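Local coordinates for CT021 (Chlamydia trachomatis serovar L2, PDB 6UXD), which is of unknown function but is probably related to the lipoprotein carriers LolA and LolB, and may bind apolar ligands, at residues 92-97 with 210-215; 111-116 with 157-162; 172-177 with 184-189. All blocks are in the same frame, centred on the assembly; numbering follows the deposited sequence.

Contact 1: 92-97 with 210-215; sequences FVLKNA and SYPALP
Pro215 CG stands over one face of the Phe92 ring, 4.2 Å from the ring centroid, in a CH-pi contact. Its direction lies 12° off the ring normal, so the proline sits above the middle of the ring and not at its rim. Phe92 has CG anti to its own carbonyl carbon (chi1 -54°), and this swings the ring off strand 90-95 toward the loop, where the ring and the proline run past one another, pointing oppositely.

Two further apolar touches both come from Leu94, whose two methyl groups are divided between neighbouring residues. Leu94 CD1 points at the CG-CD side of the Pro212 ring, 3.9 Å from Pro212 CG, while Leu94 CD2 comes obliquely to the Tyr211 ring, 3.8 Å from Tyr211 CD1. With chi1 at -179°, the fork of Leu94 extends across to the loop, which lets one side chain serve both partners. Pro212 is also touched from the turn after the strand: its CG lies 3.6 Å from Ala97 O, a van der Waals contact beside a carbonyl.

No hydrogen bond crosses between 92-97 and 210-215, and 211 Å² is buried between them, both sides summed. Polar groups of the loop find their partners in the surrounding strands and loops. Tyr211 OH is hydrogen-bonded to Lys77, and Pro212 O accepts from both Trp99 and Arg36. Leu94 and Tyr211 both pack on Val79 of strand 79-84 and on Trp99 of strand 98-101, and Pro215 reaches Leu81, Trp99 and Trp44. The C-terminal loop thus lies across strands 43-50, 79-84, 90-95 and 98-101, which are neighbours in antiparallel order, at the protein surface.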
ATOM      1  N   PHE A  92      -0.076  12.821   8.338  1.00 40.25           N
ATOM      2  CA  PHE A  92       0.167  12.944   9.763  1.00 42.22           C
ATOM      3  C   PHE A  92       1.039  11.782  10.196  1.00 46.48           C
ATOM      4  O   PHE A  92       1.002  10.707   9.589  1.00 44.88           O
ATOM      5  CB  PHE A  92      -1.126  12.912  10.563  1.00 40.26           C
ATOM      6  CG  PHE A  92      -2.149  13.907  10.124  1.00 43.72           C
ATOM      7  CD1 PHE A  92      -2.945  13.672   9.009  1.00 41.87           C
ATOM      8  CD2 PHE A  92      -2.352  15.071  10.849  1.00 39.69           C
ATOM      9  CE1 PHE A  92      -3.903  14.584   8.612  1.00 45.49           C
ATOM     10  CE2 PHE A  92      -3.317  15.978  10.462  1.00 45.40           C
ATOM     11  CZ  PHE A  92      -4.095  15.737   9.336  1.00 47.02           C
ATOM     12  N   VAL A  93       1.827  12.000  11.242  1.00 46.07           N
ATOM     13  CA  VAL A  93       2.594  10.932  11.874  1.00 45.74           C
ATOM     14  C   VAL A  93       2.124  10.825  13.315  1.00 50.35           C
ATOM     15  O   VAL A  93       1.699  11.812  13.925  1.00 44.54           O
ATOM     16  CB  VAL A  93       4.114  11.178  11.800  1.00 48.33           C
ATOM     17  CG1 VAL A  93       4.458  12.552  12.334  1.00 52.74           C
ATOM     18  CG2 VAL A  93       4.864  10.104  12.558  1.00 54.89           C
ATOM     19  N   LEU A  94       2.160   9.612  13.849  1.00 50.17           N
ATOM     20  CA  LEU A  94       1.694   9.387  15.209  1.00 48.94           C
ATOM     21  C   LEU A  94       2.830   9.714  16.157  1.00 54.32           C
ATOM     22  O   LEU A  94       3.909   9.123  16.064  1.00 54.23           O
ATOM     23  CB  LEU A  94       1.231   7.950  15.391  1.00 53.46           C
ATOM     24  CG  LEU A  94       0.700   7.578  16.772  1.00 55.54           C
ATOM     25  CD1 LEU A  94      -0.576   8.315  17.060  1.00 50.57           C
ATOM     26  CD2 LEU A  94       0.479   6.075  16.852  1.00 56.25           C
ATOM     27  N   LYS A  95       2.606  10.680  17.038  1.00 58.08           N
ATOM     28  CA  LYS A  95       3.596  11.053  18.040  1.00 64.21           C
ATOM     29  C   LYS A  95       2.851  11.261  19.349  1.00 65.64           C
ATOM     30  O   LYS A  95       1.906  12.055  19.406  1.00 57.22           O
ATOM     31  CB  LYS A  95       4.371  12.308  17.617  1.00 61.10           C
ATOM     32  CG  LYS A  95       5.576  12.637  18.496  1.00 64.85           C
ATOM     33  N   ASN A  96       3.232  10.503  20.376  1.00 66.74           N
ATOM     34  CA  ASN A  96       2.624  10.600  21.702  1.00 69.37           C
ATOM     35  C   ASN A  96       1.096  10.606  21.615  1.00 60.75           C
ATOM     36  O   ASN A  96       0.422  11.504  22.118  1.00 58.72           O
ATOM     37  CB  ASN A  96       3.135  11.840  22.447  1.00 77.25           C
ATOM     38  CG  ASN A  96       4.646  11.827  22.654  1.00 86.45           C
ATOM     39  OD1 ASN A  96       5.340  12.774  22.279  1.00 88.57           O
ATOM     40  ND2 ASN A  96       5.159  10.756  23.261  1.00 91.99           N
ATOM     41  N   ALA A  97       0.556   9.595  20.940  1.00 56.82           N
ATOM     42  CA  ALA A  97      -0.874   9.310  20.829  1.00 51.03           C
ATOM     43  C   ALA A  97      -1.669  10.381  20.093  1.00 48.14           C
ATOM     44  O   ALA A  97      -2.905  10.375  20.159  1.00 51.32           O
ATOM     45  CB  ALA A  97      -1.502   9.081  22.207  1.00 54.87           C
ATOM     46  N   SER A 210      -6.120  -0.123  15.144  1.00 54.45           N
ATOM     47  CA  SER A 210      -5.647  -0.187  16.518  1.00 55.17           C
ATOM     48  C   SER A 210      -5.145   1.161  17.040  1.00 60.02           C
ATOM     49  O   SER A 210      -4.734   1.249  18.201  1.00 56.47           O
ATOM     50  CB  SER A 210      -4.533  -1.234  16.627  1.00 47.16           C
ATOM     51  OG  SER A 210      -3.381  -0.864  15.892  1.00 59.55           O
ATOM     52  N   TYR A 211      -5.189   2.209  16.234  1.00 52.73           N
ATOM     53  CA  TYR A 211      -4.586   3.492  16.559  1.00 51.82           C
ATOM     54  C   TYR A 211      -5.643   4.520  16.948  1.00 51.42           C
ATOM     55  O   TYR A 211      -6.846   4.258  16.854  1.00 52.59           O
ATOM     56  CB  TYR A 211      -3.772   3.978  15.355  1.00 58.08           C
ATOM     57  CG  TYR A 211      -2.604   3.080  15.042  1.00 55.44           C
ATOM     58  CD1 TYR A 211      -1.559   2.942  15.938  1.00 58.36           C
ATOM     59  CD2 TYR A 211      -2.546   2.372  13.854  1.00 55.91           C
ATOM     60  CE1 TYR A 211      -0.487   2.127  15.657  1.00 60.74           C
ATOM     61  CE2 TYR A 211      -1.477   1.552  13.565  1.00 56.13           C
ATOM     62  CZ  TYR A 211      -0.448   1.433  14.468  1.00 61.58           C
ATOM     63  OH  TYR A 211       0.624   0.612  14.185  1.00 67.04           O
ATOM     64  N   PRO A 212      -5.230   5.709  17.406  1.00 51.47           N
ATOM     65  CA  PRO A 212      -6.222   6.704  17.829  1.00 46.77           C
ATOM     66  C   PRO A 212      -7.143   7.116  16.692  1.00 52.00           C
ATOM     67  O   PRO A 212      -6.832   6.986  15.501  1.00 44.25           O
ATOM     68  CB  PRO A 212      -5.373   7.893  18.298  1.00 44.51           C
ATOM     69  CG  PRO A 212      -4.021   7.322  18.580  1.00 46.15           C
ATOM     70  CD  PRO A 212      -3.849   6.179  17.640  1.00 43.80           C
ATOM     71  N   ALA A 213      -8.296   7.638  17.097  1.00 42.60           N
ATOM     72  CA  ALA A 213      -9.308   8.103  16.169  1.00 49.79           C
ATOM     73  C   ALA A 213      -8.758   9.189  15.253  1.00 42.37           C
ATOM     74  O   ALA A 213      -7.745   9.837  15.535  1.00 43.74           O
ATOM     75  CB  ALA A 213     -10.513   8.657  16.924  1.00 43.95           C
ATOM     76  N   LEU A 214      -9.489   9.413  14.174  1.00 39.65           N
ATOM     77  CA  LEU A 214      -9.082  10.353  13.150  1.00 43.74           C
ATOM     78  C   LEU A 214      -9.069  11.786  13.687  1.00 44.86           C
ATOM     79  O   LEU A 214      -9.822  12.118  14.604  1.00 38.28           O
ATOM     80  CB  LEU A 214     -10.037  10.253  11.969  1.00 44.04           C
ATOM     81  CG  LEU A 214     -10.047   8.913  11.218  1.00 42.85           C
ATOM     82  CD1 LEU A 214     -11.033   9.015  10.059  1.00 47.95           C
ATOM     83  CD2 LEU A 214      -8.646   8.553  10.732  1.00 42.43           C
ATOM     84  N   PRO A 215      -8.221  12.652  13.126  1.00 44.32           N
ATOM     85  CA  PRO A 215      -8.295  14.081  13.457  1.00 42.04           C
ATOM     86  C   PRO A 215      -9.703  14.620  13.315  1.00 44.05           C
ATOM     87  O   PRO A 215     -10.434  14.272  12.387  1.00 47.72           O
ATOM     88  CB  PRO A 215      -7.347  14.728  12.442  1.00 44.62           C
ATOM     89  CG  PRO A 215      -6.319  13.635  12.187  1.00 41.38           C
ATOM     90  CD  PRO A 215      -7.113  12.357  12.202  1.00 43.54           C
TER

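Contact 2: 111-116 with 157-162; sequences FVKILR and SVWPKD
Asp162 OD2 accepts two hydrogen bonds, one from Lys113 NZ of the helix and one from Trp159 NE1 of its own segment. The Lys113 NZ to Asp162 OD2 bond measures 2.9 Å and forms a salt bridge; it uses the anti lone pair, directed away from the other carboxylate oxygen. The indole bond, Trp159 NE1 to Asp162 OD2, is longer at 3.3 Å but fairly straight, with 160° at the hydrogen. The oxygen lies close to the indole plane, yet the donor approaches from above the carboxylate plane, so the two flat groups are not coplanar. Asp162 OD1 is held by Ser164, which leaves both carboxylate oxygens engaged and probably favours the charged form.

Lys113 arrives over an apolar path. A bend at chi3 (-117°) carries its ammonium group to the carboxylate, while the carbons before it run along the corner formed by Trp159 and Pro160, touching both. Lys113 CD lies 3.7 Å from Pro160 CG and 4.0 Å from Trp159 CZ2, with the lysine chain and the indole crossing at about a right angle. One helix position further, Ile114 CG1 meets the six-membered part of the indole obliquely, 4.0 Å from Trp159 CH2. Trp159 itself has CG anti to the backbone N (chi1 -164°), which turns the indole toward the helix. Pro160 CD lies over one indole face, 3.3 Å above the plane and offset toward the rim.

Leu166 and Ile171 also touch Trp159, and backbone bonds link Trp159 to Lys169 and Pro160 to Glu168. The arrangement joins helix 108-116 to the end of strand 152-158 and the loop leading toward strand 170-176: surface helix-to-loop packing in which a salt bridge accompanies an apolar patch around one tryptophan.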
ATOM      1  N   PHE A 111       5.035   9.809  -1.300  1.00 82.13           N
ATOM      2  CA  PHE A 111       3.638   9.382  -1.337  1.00 74.09           C
ATOM      3  C   PHE A 111       2.882  10.042  -2.489  1.00 67.56           C
ATOM      4  O   PHE A 111       2.133   9.378  -3.214  1.00 56.18           O
ATOM      5  CB  PHE A 111       2.956   9.692   0.001  1.00 69.79           C
ATOM      6  CG  PHE A 111       3.161   8.629   1.058  1.00 70.02           C
ATOM      7  CD1 PHE A 111       2.668   7.341   0.878  1.00 73.05           C
ATOM      8  CD2 PHE A 111       3.828   8.923   2.236  1.00 73.28           C
ATOM      9  CE1 PHE A 111       2.851   6.369   1.848  1.00 69.33           C
ATOM     10  CE2 PHE A 111       4.013   7.956   3.215  1.00 68.28           C
ATOM     11  CZ  PHE A 111       3.525   6.680   3.020  1.00 67.40           C
ATOM     12  N   VAL A 112       3.053  11.355  -2.673  1.00 73.44           N
ATOM     13  CA  VAL A 112       2.321  12.035  -3.740  1.00 75.62           C
ATOM     14  C   VAL A 112       2.707  11.455  -5.096  1.00 68.84           C
ATOM     15  O   VAL A 112       1.861  11.299  -5.986  1.00 57.55           O
ATOM     16  CB  VAL A 112       2.556  13.559  -3.688  1.00 87.46           C
ATOM     17  CG1 VAL A 112       1.941  14.240  -4.920  1.00 81.59           C
ATOM     18  CG2 VAL A 112       1.963  14.152  -2.415  1.00 78.46           C
ATOM     19  N   LYS A 113       3.988  11.132  -5.278  1.00 67.76           N
ATOM     20  CA  LYS A 113       4.418  10.506  -6.526  1.00 71.34           C
ATOM     21  C   LYS A 113       3.690   9.188  -6.754  1.00 57.57           C
ATOM     22  O   LYS A 113       3.105   8.970  -7.822  1.00 46.75           O
ATOM     23  CB  LYS A 113       5.931  10.294  -6.513  1.00 71.85           C
ATOM     24  CG  LYS A 113       6.703  11.571  -6.775  1.00 72.98           C
ATOM     25  CD  LYS A 113       8.194  11.329  -6.835  1.00 73.44           C
ATOM     26  CE  LYS A 113       8.924  12.063  -5.732  1.00 80.21           C
ATOM     27  NZ  LYS A 113      10.360  12.242  -6.073  1.00 84.02           N
ATOM     28  N   ILE A 114       3.695   8.304  -5.749  1.00 57.40           N
ATOM     29  CA  ILE A 114       3.025   7.014  -5.897  1.00 54.68           C
ATOM     30  C   ILE A 114       1.567   7.214  -6.289  1.00 47.60           C
ATOM     31  O   ILE A 114       1.072   6.604  -7.243  1.00 41.15           O
ATOM     32  CB  ILE A 114       3.145   6.190  -4.606  1.00 60.73           C
ATOM     33  CG1 ILE A 114       4.607   5.873  -4.316  1.00 65.13           C
ATOM     34  CG2 ILE A 114       2.379   4.895  -4.755  1.00 60.47           C
ATOM     35  CD1 ILE A 114       4.859   5.542  -2.867  1.00 71.03           C
ATOM     36  N   LEU A 115       0.865   8.102  -5.581  1.00 49.69           N
ATOM     37  CA  LEU A 115      -0.543   8.322  -5.882  1.00 46.27           C
ATOM     38  C   LEU A 115      -0.743   8.820  -7.306  1.00 42.93           C
ATOM     39  O   LEU A 115      -1.767   8.522  -7.931  1.00 41.81           O
ATOM     40  CB  LEU A 115      -1.145   9.326  -4.893  1.00 47.20           C
ATOM     41  CG  LEU A 115      -1.288   8.832  -3.458  1.00 52.97           C
ATOM     42  CD1 LEU A 115      -1.711   9.974  -2.521  1.00 51.55           C
ATOM     43  CD2 LEU A 115      -2.294   7.698  -3.419  1.00 47.42           C
ATOM     44  N   ARG A 116       0.196   9.594  -7.831  1.00 49.80           N
ATOM     45  CA  ARG A 116       0.023  10.123  -9.177  1.00 50.89           C
ATOM     46  C   ARG A 116       0.411   9.129 -10.267  1.00 49.22           C
ATOM     47  O   ARG A 116       0.097   9.368 -11.436  1.00 50.73           O
ATOM     48  CB  ARG A 116       0.841  11.411  -9.342  1.00 62.88           C
ATOM     49  CG  ARG A 116       0.498  12.205 -10.602  1.00 55.31           C
ATOM     50  N   SER A 157       3.107   1.330 -15.556  1.00 37.95           N
ATOM     51  CA  SER A 157       3.311   2.680 -15.077  1.00 46.53           C
ATOM     52  C   SER A 157       4.769   3.076 -15.298  1.00 47.93           C
ATOM     53  O   SER A 157       5.609   2.287 -15.768  1.00 42.32           O
ATOM     54  CB  SER A 157       2.912   2.784 -13.596  1.00 45.84           C
ATOM     55  OG  SER A 157       2.718   4.132 -13.201  1.00 44.28           O
ATOM     56  N   VAL A 158       5.078   4.317 -14.952  1.00 41.31           N
ATOM     57  CA  VAL A 158       6.447   4.807 -15.022  1.00 42.00           C
ATOM     58  C   VAL A 158       6.636   5.835 -13.926  1.00 49.93           C
ATOM     59  O   VAL A 158       5.750   6.655 -13.662  1.00 48.08           O
ATOM     60  CB  VAL A 158       6.781   5.390 -16.412  1.00 44.81           C
ATOM     61  CG1 VAL A 158       5.868   6.534 -16.734  1.00 50.07           C
ATOM     62  CG2 VAL A 158       8.248   5.820 -16.453  1.00 48.46           C
ATOM     63  N   TRP A 159       7.779   5.757 -13.267  1.00 44.77           N
ATOM     64  CA  TRP A 159       8.115   6.708 -12.223  1.00 57.06           C
ATOM     65  C   TRP A 159       8.445   8.064 -12.848  1.00 57.77           C
ATOM     66  O   TRP A 159       9.002   8.124 -13.946  1.00 49.98           O
ATOM     67  CB  TRP A 159       9.313   6.196 -11.436  1.00 54.40           C
ATOM     68  CG  TRP A 159       9.537   6.865 -10.139  1.00 61.61           C
ATOM     69  CD1 TRP A 159      10.411   7.877  -9.875  1.00 62.08           C
ATOM     70  CD2 TRP A 159       8.868   6.577  -8.908  1.00 63.25           C
ATOM     71  NE1 TRP A 159      10.333   8.232  -8.549  1.00 67.17           N
ATOM     72  CE2 TRP A 159       9.393   7.447  -7.933  1.00 65.82           C
ATOM     73  CE3 TRP A 159       7.879   5.665  -8.536  1.00 59.12           C
ATOM     74  CZ2 TRP A 159       8.962   7.431  -6.611  1.00 69.43           C
ATOM     75  CZ3 TRP A 159       7.454   5.647  -7.225  1.00 63.57           C
ATOM     76  CH2 TRP A 159       7.995   6.524  -6.277  1.00 70.80           C
ATOM     77  N   PRO A 160       8.117   9.166 -12.172  1.00 55.93           N
ATOM     78  CA  PRO A 160       8.433  10.484 -12.737  1.00 60.85           C
ATOM     79  C   PRO A 160       9.933  10.694 -12.882  1.00 61.73           C
ATOM     80  O   PRO A 160      10.751  10.023 -12.248  1.00 62.68           O
ATOM     81  CB  PRO A 160       7.833  11.462 -11.717  1.00 63.38           C
ATOM     82  CG  PRO A 160       7.795  10.689 -10.449  1.00 61.50           C
ATOM     83  CD  PRO A 160       7.428   9.294 -10.878  1.00 59.87           C
ATOM     84  N   LYS A 161      10.288  11.646 -13.745  1.00 67.68           N
ATOM     85  CA  LYS A 161      11.672  12.100 -13.837  1.00 65.13           C
ATOM     86  C   LYS A 161      12.004  12.890 -12.581  1.00 68.05           C
ATOM     87  O   LYS A 161      11.322  13.867 -12.257  1.00 69.65           O
ATOM     88  CB  LYS A 161      11.879  12.953 -15.087  1.00 59.59           C
ATOM     89  N   ASP A 162      13.030  12.463 -11.857  1.00 70.10           N
ATOM     90  CA  ASP A 162      13.345  13.074 -10.574  1.00 74.38           C
ATOM     91  C   ASP A 162      14.797  12.750 -10.227  1.00 82.63           C
ATOM     92  O   ASP A 162      15.573  12.298 -11.076  1.00 79.40           O
ATOM     93  CB  ASP A 162      12.346  12.612  -9.503  1.00 77.02           C
ATOM     94  CG  ASP A 162      12.658  11.225  -8.942  1.00 76.57           C
ATOM     95  OD1 ASP A 162      13.402  10.460  -9.583  1.00 79.69           O
ATOM     96  OD2 ASP A 162      12.149  10.892  -7.849  1.00 75.88           O
TER

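Contact 3: 172-177 with 184-189; sequences LIYFSN and PLWTSI
Tyr174 and Trp186 project together from the same face of an antiparallel strand pair, with their ring planes at 76° and turned obliquely to each other. Contact falls between Tyr174 CD1 and Trp186 CD1, 3.6 Å apart. Trp186 O lies in the tyrosine plane, at the ring edge. Trp186 has CG anti to the backbone N (chi1 -175°), whereas Tyr174 has it anti to the carbonyl carbon; the rings therefore leave their strands at different slants.

Ile173, Thr187, Phe175 and Pro184 make the contacts on the other face. Ile173 CG2 touches both Pro184 CB and Thr187 OG1, again with side chains running alongside one another. The Phe175 ring follows Pro184 in the same manner, Phe175 CE1 standing 3.8 Å from Pro184 CB. Leu185 instead reaches over the neighbouring backbone, where Leu185 CD1 comes within 3.5 Å of Ser176 N.

Leu172 and Ser188 form a regular hydrogen-bonded pair, each N meeting the other's O at 2.9 Å. Further along, Tyr174 N donates to Trp186 O, but Leu185 N, not Trp186 N, bonds to Tyr174 O at 2.8 Å. Leu185 and Trp186 thus both face Tyr174 and the register slips by one, as at a beta bulge.

The result is a beta hairpin with strand 152-158 bonded to one edge, through Ile173 with Trp155, and strand 196-204 to the other, through Thr187 with Ile198. Helix 9-13 covers the Ile173 and Phe175 side through Ile9, while Tyr174 OH is bonded to His125 N on the opposite face.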
ATOM      1  N   LEU A 172       5.470  -2.268 -13.268  1.00 42.09           N
ATOM      2  CA  LEU A 172       4.398  -3.169 -13.659  1.00 40.43           C
ATOM      3  C   LEU A 172       3.658  -3.569 -12.388  1.00 37.64           C
ATOM      4  O   LEU A 172       4.271  -4.063 -11.430  1.00 39.57           O
ATOM      5  CB  LEU A 172       4.956  -4.370 -14.428  1.00 43.10           C
ATOM      6  CG  LEU A 172       3.999  -5.105 -15.368  1.00 37.61           C
ATOM      7  CD1 LEU A 172       3.147  -4.204 -16.248  1.00 40.34           C
ATOM      8  CD2 LEU A 172       4.814  -6.063 -16.228  1.00 44.52           C
ATOM      9  N   ILE A 173       2.352  -3.314 -12.366  1.00 35.01           N
ATOM     10  CA  ILE A 173       1.528  -3.492 -11.173  1.00 39.78           C
ATOM     11  C   ILE A 173       0.397  -4.444 -11.526  1.00 34.82           C
ATOM     12  O   ILE A 173      -0.260  -4.276 -12.562  1.00 35.93           O
ATOM     13  CB  ILE A 173       0.957  -2.156 -10.651  1.00 41.23           C
ATOM     14  CG1 ILE A 173       2.053  -1.093 -10.634  1.00 48.37           C
ATOM     15  CG2 ILE A 173       0.384  -2.333  -9.248  1.00 37.47           C
ATOM     16  CD1 ILE A 173       1.721   0.168  -9.851  1.00 51.91           C
ATOM     17  N   TYR A 174       0.142  -5.416 -10.650  1.00 35.05           N
ATOM     18  CA  TYR A 174      -0.890  -6.408 -10.894  1.00 31.21           C
ATOM     19  C   TYR A 174      -2.025  -6.202  -9.896  1.00 31.66           C
ATOM     20  O   TYR A 174      -1.784  -6.028  -8.703  1.00 35.64           O
ATOM     21  CB  TYR A 174      -0.322  -7.837 -10.806  1.00 32.35           C
ATOM     22  CG  TYR A 174       0.779  -8.130 -11.807  1.00 32.13           C
ATOM     23  CD1 TYR A 174       2.078  -7.682 -11.601  1.00 34.74           C
ATOM     24  CD2 TYR A 174       0.517  -8.842 -12.965  1.00 27.36           C
ATOM     25  CE1 TYR A 174       3.091  -7.946 -12.535  1.00 34.62           C
ATOM     26  CE2 TYR A 174       1.521  -9.123 -13.889  1.00 31.37           C
ATOM     27  CZ  TYR A 174       2.792  -8.664 -13.677  1.00 30.53           C
ATOM     28  OH  TYR A 174       3.732  -8.953 -14.639  1.00 32.87           O
ATOM     29  N   PHE A 175      -3.253  -6.218 -10.399  1.00 31.19           N
ATOM     30  CA  PHE A 175      -4.443  -6.110  -9.579  1.00 39.10           C
ATOM     31  C   PHE A 175      -5.353  -7.290  -9.872  1.00 33.68           C
ATOM     32  O   PHE A 175      -5.420  -7.783 -11.004  1.00 32.40           O
ATOM     33  CB  PHE A 175      -5.231  -4.804  -9.829  1.00 32.83           C
ATOM     34  CG  PHE A 175      -4.514  -3.575  -9.386  1.00 34.67           C
ATOM     35  CD1 PHE A 175      -4.593  -3.147  -8.073  1.00 37.57           C
ATOM     36  CD2 PHE A 175      -3.770  -2.823 -10.289  1.00 40.31           C
ATOM     37  CE1 PHE A 175      -3.937  -1.980  -7.660  1.00 34.18           C
ATOM     38  CE2 PHE A 175      -3.112  -1.670  -9.884  1.00 37.36           C
ATOM     39  CZ  PHE A 175      -3.194  -1.253  -8.563  1.00 32.66           C
ATOM     40  N   SER A 176      -6.062  -7.707  -8.828  1.00 31.89           N
ATOM     41  CA  SER A 176      -7.069  -8.746  -8.942  1.00 32.93           C
ATOM     42  C   SER A 176      -8.115  -8.348  -9.963  1.00 35.62           C
ATOM     43  O   SER A 176      -8.485  -7.176 -10.080  1.00 34.65           O
ATOM     44  CB  SER A 176      -7.741  -8.986  -7.580  1.00 32.16           C
ATOM     45  OG  SER A 176      -8.960  -9.701  -7.747  1.00 31.73           O
ATOM     46  N   ASN A 177      -8.610  -9.340 -10.703  1.00 31.65           N
ATOM     47  CA  ASN A 177      -9.703  -9.062 -11.620  1.00 32.09           C
ATOM     48  C   ASN A 177     -10.982  -8.718 -10.877  1.00 36.76           C
ATOM     49  O   ASN A 177     -11.943  -8.252 -11.503  1.00 35.19           O
ATOM     50  CB  ASN A 177      -9.934 -10.263 -12.542  1.00 32.86           C
ATOM     51  CG  ASN A 177      -8.760 -10.499 -13.506  1.00 35.15           C
ATOM     52  OD1 ASN A 177      -8.098  -9.552 -13.914  1.00 33.90           O
ATOM     53  ND2 ASN A 177      -8.529 -11.760 -13.887  1.00 32.10           N
ATOM     54  N   PRO A 184      -2.873  -3.557  -4.726  1.00 34.69           N
ATOM     55  CA  PRO A 184      -2.115  -4.359  -5.684  1.00 39.19           C
ATOM     56  C   PRO A 184      -1.759  -5.727  -5.118  1.00 32.92           C
ATOM     57  O   PRO A 184      -1.627  -5.913  -3.906  1.00 32.71           O
ATOM     58  CB  PRO A 184      -0.863  -3.513  -5.943  1.00 42.31           C
ATOM     59  CG  PRO A 184      -0.744  -2.635  -4.750  1.00 44.40           C
ATOM     60  CD  PRO A 184      -2.129  -2.370  -4.273  1.00 37.93           C
ATOM     61  N   LEU A 185      -1.641  -6.698  -6.025  1.00 36.64           N
ATOM     62  CA  LEU A 185      -1.157  -8.036  -5.673  1.00 37.43           C
ATOM     63  C   LEU A 185       0.357  -8.142  -5.712  1.00 38.20           C
ATOM     64  O   LEU A 185       0.940  -8.982  -5.013  1.00 37.09           O
ATOM     65  CB  LEU A 185      -1.719  -9.073  -6.642  1.00 30.37           C
ATOM     66  CG  LEU A 185      -3.234  -9.207  -6.706  1.00 35.93           C
ATOM     67  CD1 LEU A 185      -3.634 -10.049  -7.909  1.00 34.96           C
ATOM     68  CD2 LEU A 185      -3.735  -9.808  -5.404  1.00 35.46           C
ATOM     69  N   TRP A 186       0.999  -7.316  -6.526  1.00 34.58           N
ATOM     70  CA  TRP A 186       2.394  -7.519  -6.895  1.00 35.20           C
ATOM     71  C   TRP A 186       2.867  -6.285  -7.652  1.00 27.38           C
ATOM     72  O   TRP A 186       2.171  -5.802  -8.548  1.00 34.11           O
ATOM     73  CB  TRP A 186       2.504  -8.770  -7.747  1.00 36.96           C
ATOM     74  CG  TRP A 186       3.873  -9.236  -8.142  1.00 37.19           C
ATOM     75  CD1 TRP A 186       4.595  -8.859  -9.235  1.00 37.78           C
ATOM     76  CD2 TRP A 186       4.638 -10.233  -7.476  1.00 35.62           C
ATOM     77  NE1 TRP A 186       5.781  -9.565  -9.282  1.00 39.82           N
ATOM     78  CE2 TRP A 186       5.834 -10.404  -8.200  1.00 38.03           C
ATOM     79  CE3 TRP A 186       4.441 -10.983  -6.312  1.00 36.24           C
ATOM     80  CZ2 TRP A 186       6.823 -11.302  -7.804  1.00 41.97           C
ATOM     81  CZ3 TRP A 186       5.421 -11.863  -5.919  1.00 38.46           C
ATOM     82  CH2 TRP A 186       6.593 -12.024  -6.660  1.00 41.73           C
ATOM     83  N   THR A 187       4.026  -5.756  -7.287  1.00 38.24           N
ATOM     84  CA  THR A 187       4.591  -4.596  -7.967  1.00 41.63           C
ATOM     85  C   THR A 187       6.053  -4.853  -8.290  1.00 38.47           C
ATOM     86  O   THR A 187       6.826  -5.247  -7.414  1.00 44.61           O
ATOM     87  CB  THR A 187       4.439  -3.345  -7.100  1.00 45.70           C
ATOM     88  OG1 THR A 187       3.054  -3.175  -6.778  1.00 47.02           O
ATOM     89  CG2 THR A 187       4.950  -2.110  -7.838  1.00 46.79           C
ATOM     90  N   SER A 188       6.425  -4.631  -9.545  1.00 41.35           N
ATOM     91  CA  SER A 188       7.779  -4.847 -10.022  1.00 43.74           C
ATOM     92  C   SER A 188       8.276  -3.551 -10.643  1.00 41.56           C
ATOM     93  O   SER A 188       7.595  -2.973 -11.493  1.00 44.32           O
ATOM     94  CB  SER A 188       7.808  -5.997 -11.039  1.00 42.14           C
ATOM     95  OG  SER A 188       9.076  -6.127 -11.655  1.00 46.54           O
ATOM     96  N   ILE A 189       9.446  -3.085 -10.210  1.00 47.43           N
ATOM     97  CA  ILE A 189       9.997  -1.829 -10.715  1.00 52.06           C
ATOM     98  C   ILE A 189      11.450  -2.021 -11.131  1.00 51.61           C
ATOM     99  O   ILE A 189      12.260  -2.547 -10.356  1.00 53.60           O
ATOM    100  CB  ILE A 189       9.878  -0.684  -9.684  1.00 53.77           C
ATOM    101  CG1 ILE A 189      10.521   0.589 -10.243  1.00 56.95           C
ATOM    102  CG2 ILE A 189      10.513  -1.051  -8.379  1.00 55.90           C
ATOM    103  CD1 ILE A 189       9.963   1.879  -9.653  1.00 66.57           C
TER

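Along the chain, residues 92-97 come first, but contact 1 closes only when the C-terminal loop 210-215 returns, 113 residues later. Contacts 2 and 3 both nest inside that span without crossing. Contact 2 opens on helix 108-116 and closes at 157-162; contact 3 then follows in series as a short hairpin, 172-177 with 184-189. Strands 152-158 and 170-176 are neighbours, and contacts 2 and 3 have nearest atoms about 4 Å apart without touching. Contacts 1 and 3 lie on opposite sides of the chain's centre, their centres 29 Å apart. The three contacts tie the C-terminal loop to strand 90-95, helix 108-116 to the end of strand 152-158, and strand 170-176 to strand 186-189.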